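Local coordinates for uncharacterized protein (Legionella pneumophila subsp. pneumophila str. Philadelphia 1, PDB 4EZI), which is a putative alpha/beta hydrolase of uncharacterised function, possibly acting as a triacylglycerol lipase, at residues A[96-99]-A[100-103]; A[15-18]-A[19-23]. All blocks are in the same frame, centred on the assembly; numbering follows the deposited sequence.

Interaction 1: A[96-99]-A[100-103]; sequences EKNY and IYLA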
loop_
_atom_site.group_PDB
_atom_site.type_symbol
_atom_site.label_atom_id
_atom_site.label_comp_id
_atom_site.label_asym_id
_atom_site.label_seq_id
_atom_site.Cartn_x
_atom_site.Cartn_y
_atom_site.Cartn_z
ATOM N N GLU A 96 12.465 2.091 12.575
ATOM C CA GLU A 96 11.873 3.276 13.188
ATOM C C GLU A 96 10.870 3.969 12.247
ATOM O O GLU A 96 9.951 4.629 12.724
ATOM C CB GLU A 96 12.932 4.289 13.637
ATOM C CG GLU A 96 13.791 3.920 14.829
ATOM C CD GLU A 96 14.820 5.040 15.179
ATOM O OE1 GLU A 96 14.797 6.115 14.538
ATOM O OE2 GLU A 96 15.640 4.851 16.105
ATOM N N LYS A 97 11.073 3.859 10.935
ATOM C CA LYS A 97 10.128 4.418 9.969
ATOM C C LYS A 97 8.766 3.709 9.999
ATOM O O LYS A 97 7.749 4.281 9.614
ATOM C CB LYS A 97 10.733 4.408 8.565
ATOM C CG LYS A 97 11.950 5.307 8.456
ATOM C CD LYS A 97 12.518 5.317 7.019
ATOM C CE LYS A 97 12.560 3.928 6.380
ATOM N NZ LYS A 97 13.831 3.159 6.555
ATOM N N ASN A 98 8.715 2.477 10.482
ATOM C CA ASN A 98 7.463 1.741 10.624
ATOM C C ASN A 98 6.709 2.088 11.905
ATOM O O ASN A 98 5.534 1.761 12.046
ATOM C CB ASN A 98 7.740 0.238 10.675
ATOM C CG ASN A 98 6.524 -0.595 10.402
ATOM O OD1 ASN A 98 5.922 -0.478 9.340
ATOM N ND2 ASN A 98 6.158 -1.465 11.353
ATOM N N TYR A 99 7.372 2.750 12.858
ATOM C CA TYR A 99 6.814 2.911 14.176
ATOM C C TYR A 99 5.490 3.674 14.149
ATOM O O TYR A 99 4.590 3.373 14.936
ATOM C CB TYR A 99 7.769 3.650 15.108
ATOM C CG TYR A 99 8.960 2.869 15.640
ATOM C CD1 TYR A 99 9.275 1.582 15.206
ATOM C CD2 TYR A 99 9.787 3.445 16.579
ATOM C CE1 TYR A 99 10.345 0.911 15.749
ATOM C CE2 TYR A 99 10.847 2.780 17.122
ATOM C CZ TYR A 99 11.124 1.514 16.696
ATOM O OH TYR A 99 12.184 0.821 17.261
ATOM N N ILE A 100 5.380 4.693 13.301
ATOM C CA ILE A 100 4.196 5.525 13.329
ATOM C C ILE A 100 2.916 4.730 13.048
ATOM O O ILE A 100 1.861 5.050 13.605
ATOM C CB ILE A 100 4.334 6.725 12.338
ATOM C CG1 ILE A 100 3.322 7.799 12.631
ATOM C CG2 ILE A 100 4.321 6.273 10.886
ATOM C CD1 ILE A 100 3.538 8.507 13.984
ATOM N N TYR A 101 2.995 3.716 12.199
ATOM C CA TYR A 101 1.826 2.902 11.863
ATOM C C TYR A 101 1.383 2.079 13.051
ATOM O O TYR A 101 0.202 2.030 13.384
ATOM C CB TYR A 101 2.081 2.025 10.624
ATOM C CG TYR A 101 2.670 2.837 9.511
ATOM C CD1 TYR A 101 1.892 3.723 8.812
ATOM C CD2 TYR A 101 4.018 2.780 9.215
ATOM C CE1 TYR A 101 2.440 4.590 7.834
ATOM C CE2 TYR A 101 4.584 3.618 8.273
ATOM C CZ TYR A 101 3.799 4.513 7.581
ATOM O OH TYR A 101 4.391 5.339 6.656
ATOM N N LEU A 102 2.338 1.471 13.740
ATOM C CA LEU A 102 2.042 0.742 14.972
ATOM C C LEU A 102 1.486 1.660 16.066
ATOM O O LEU A 102 0.503 1.335 16.732
ATOM C CB LEU A 102 3.286 0.042 15.507
ATOM C CG LEU A 102 3.886 -1.031 14.618
ATOM C CD1 LEU A 102 5.050 -1.661 15.361
ATOM C CD2 LEU A 102 2.849 -2.105 14.237
ATOM N N ALA A 103 2.104 2.826 16.210
ATOM C CA ALA A 103 1.728 3.753 17.255
ATOM C C ALA A 103 0.296 4.242 17.070
ATOM O O ALA A 103 -0.488 4.302 18.016
ATOM C CB ALA A 103 2.719 4.900 17.319
HETATM O O HOH W 1 7.741 6.268 12.303
#
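Asn98 and Tyr101 meet at about a right angle one turn apart, where helix 99-108 begins, with amide and ring planes 47° from each other. Asn98 OD1 lies 3.8 Å from Tyr101 CD2, while Asn98 ND2 is 4.0 Å from Leu102 CG. With CG anti to the backbone N (chi1 -163°), the Asn98 amide swings so that OD1 points to the Tyr101 ring and ND2 to Leu102; ND2 is hydrogen-bonded to Asn94 OD1, so that this buried donor has a partner in the loop before the helix. Tyr101 also runs back along the chain, its CE2 3.5 Å from Lys97 O, and Ile100 CG2 covers one face of the Tyr101 ring, a methyl supplied by a beta-branched neighbour. The Tyr99 ring turns back over Glu96, whose CA sits 3.6 Å above its plane. Tyr101 N donates to Asn98 O (3.2 Å), three residues back, and Ala103 N to Tyr99 O (2.8 Å), four back, as the regular helix sets in. A water accepts from Ile100 N and donates to Glu96 O. Tyr101 stacks on Tyr79 and its OH is hydrogen-bonded to His355 NE2; Asn98 and Leu102 pack on strands 57-67 and 112-116, while Tyr99 and Ile100 face helix 19-27.

Interaction 2: A[15-18]-A[19-23]; sequences GEFS and RETAE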
loop_
_atom_site.group_PDB
_atom_site.type_symbol
_atom_site.label_atom_id
_atom_site.label_comp_id
_atom_site.label_asym_id
_atom_site.label_seq_id
_atom_site.Cartn_x
_atom_site.Cartn_y
_atom_site.Cartn_z
ATOM N N GLY A 15 9.336 -9.445 20.120
ATOM C CA GLY A 15 9.344 -8.639 21.314
ATOM C C GLY A 15 8.188 -7.659 21.310
ATOM O O GLY A 15 7.253 -7.742 20.502
ATOM N N GLU A 16 8.253 -6.729 22.252
ATOM C CA GLU A 16 7.200 -5.757 22.439
ATOM C C GLU A 16 7.493 -4.404 21.793
ATOM O O GLU A 16 8.640 -4.107 21.398
ATOM C CB GLU A 16 6.883 -5.599 23.907
ATOM C CG GLU A 16 6.375 -6.928 24.485
ATOM C CD GLU A 16 5.801 -6.792 25.876
ATOM O OE1 GLU A 16 5.915 -5.689 26.494
ATOM O OE2 GLU A 16 5.255 -7.807 26.380
ATOM N N PHE A 17 6.425 -3.632 21.651
ATOM C CA PHE A 17 6.491 -2.266 21.201
ATOM C C PHE A 17 5.674 -1.448 22.198
ATOM O O PHE A 17 4.441 -1.492 22.214
ATOM C CB PHE A 17 5.927 -2.148 19.784
ATOM C CG PHE A 17 6.126 -0.800 19.163
ATOM C CD1 PHE A 17 7.380 -0.385 18.750
ATOM C CD2 PHE A 17 5.052 0.066 19.001
ATOM C CE1 PHE A 17 7.552 0.872 18.193
ATOM C CE2 PHE A 17 5.233 1.316 18.456
ATOM C CZ PHE A 17 6.485 1.711 18.049
ATOM N N SER A 18 6.385 -0.738 23.066
ATOM C CA SER A 18 5.783 -0.116 24.225
ATOM C C SER A 18 5.061 1.188 23.925
ATOM O O SER A 18 5.327 1.871 22.949
ATOM C CB SER A 18 6.852 0.154 25.285
ATOM O OG SER A 18 7.606 1.290 24.907
ATOM N N ARG A 19 4.168 1.541 24.842
ATOM C CA ARG A 19 3.486 2.840 24.872
ATOM C C ARG A 19 4.463 3.979 24.757
ATOM O O ARG A 19 4.242 4.963 24.075
ATOM C CB ARG A 19 2.755 3.004 26.215
ATOM C CG ARG A 19 1.574 2.058 26.397
ATOM C CD ARG A 19 1.108 1.993 27.822
ATOM N NE ARG A 19 0.303 3.169 28.109
ATOM C CZ ARG A 19 -0.870 3.122 28.725
ATOM N NH1 ARG A 19 -1.346 1.954 29.134
ATOM N NH2 ARG A 19 -1.554 4.238 28.944
ATOM N N GLU A 20 5.547 3.845 25.495
ATOM C CA GLU A 20 6.536 4.921 25.569
ATOM C C GLU A 20 7.259 5.126 24.237
ATOM O O GLU A 20 7.429 6.257 23.765
ATOM C CB GLU A 20 7.561 4.624 26.669
ATOM C CG GLU A 20 7.034 4.712 28.102
ATOM C CD GLU A 20 6.202 3.530 28.589
ATOM O OE1 GLU A 20 6.206 2.425 27.982
ATOM O OE2 GLU A 20 5.520 3.713 29.632
ATOM N N THR A 21 7.636 4.027 23.594
ATOM C CA THR A 21 8.262 4.077 22.255
ATOM C C THR A 21 7.275 4.648 21.220
ATOM O O THR A 21 7.641 5.488 20.387
ATOM C CB THR A 21 8.753 2.684 21.844
ATOM O OG1 THR A 21 9.604 2.165 22.873
ATOM C CG2 THR A 21 9.492 2.716 20.537
ATOM N N ALA A 22 6.010 4.255 21.335
ATOM C CA ALA A 22 4.961 4.748 20.465
ATOM C C ALA A 22 4.774 6.245 20.614
ATOM O O ALA A 22 4.643 6.965 19.621
ATOM C CB ALA A 22 3.629 3.996 20.732
ATOM N N GLU A 23 4.745 6.730 21.859
ATOM C CA GLU A 23 4.562 8.158 22.129
ATOM C C GLU A 23 5.673 8.986 21.496
ATOM O O GLU A 23 5.424 10.026 20.898
ATOM C CB GLU A 23 4.500 8.415 23.633
ATOM C CG GLU A 23 4.197 9.866 23.984
ATOM C CD GLU A 23 3.675 10.032 25.401
ATOM O OE1 GLU A 23 3.410 9.007 26.073
ATOM O OE2 GLU A 23 3.516 11.193 25.837
HETATM O O HOH W 2 9.244 -0.558 22.893
#
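Phe17, the last residue of strand 8-17, reaches the first turn of helix 19-27 and touches Thr21 and Ala22. From CB, a chi1 near 180° (-172°) sends the ring toward the helix, where it meets both. Phe17 CD1 is 4.2 Å from Thr21 CG2, and Phe17 CE1, farther out, closes to 3.6 Å on the same methyl. On the other side of the ring Phe17 CE2 lies 3.9 Å from Ala22 CB, and at the tip CZ comes near both Thr21 CG2 and Ala22 CA. Thr21 suits this place because its methyl can meet the ring while its OG1 stays with Ser18 OG and the bridging water; Ala22 is small enough for helix 99-108 to pack against it through Ala103 and Asn107. Between strand and helix stands Ser18 at the N-cap, its short polar side chain well matched to the start of a helix. A chi1 of 77° turns Ser18 OG toward the first turn, 3.0 Å from Thr21 OG1. A water bridges Ser18 N and Thr21 OG1, and Ala22 N donates to Ser18 O over 3.0 Å, the first bond of the regular helix. Arg19 N is held by Asp40 OD1, and Phe17 O accepts from Asn107 ND2 of helix 99-108.

In the fold
Both interactions lie at helix starts, and the two meet directly: the rings of Tyr99 and Phe17 pack edge-to-face, Thr21 CG2 reaches Tyr99, and Leu102 and Ala103 press on Phe17 and Ala22. Interaction 1 is the more buried. It leads into a helix that packs against strands 57-67 and 112-116, inside the mixed sheet, and its inward polar groups find protein partners. Interaction 2 is only partly buried, at the end of outermost strand 8-17; its apolar side turns to helix 99-108, while on its polar side a water joins the Ser18 backbone N to Thr21 OG1. Helix 99-108, packed on the sheet, fits the alpha/beta hydrolase fold, and helix 19-27 packs against it.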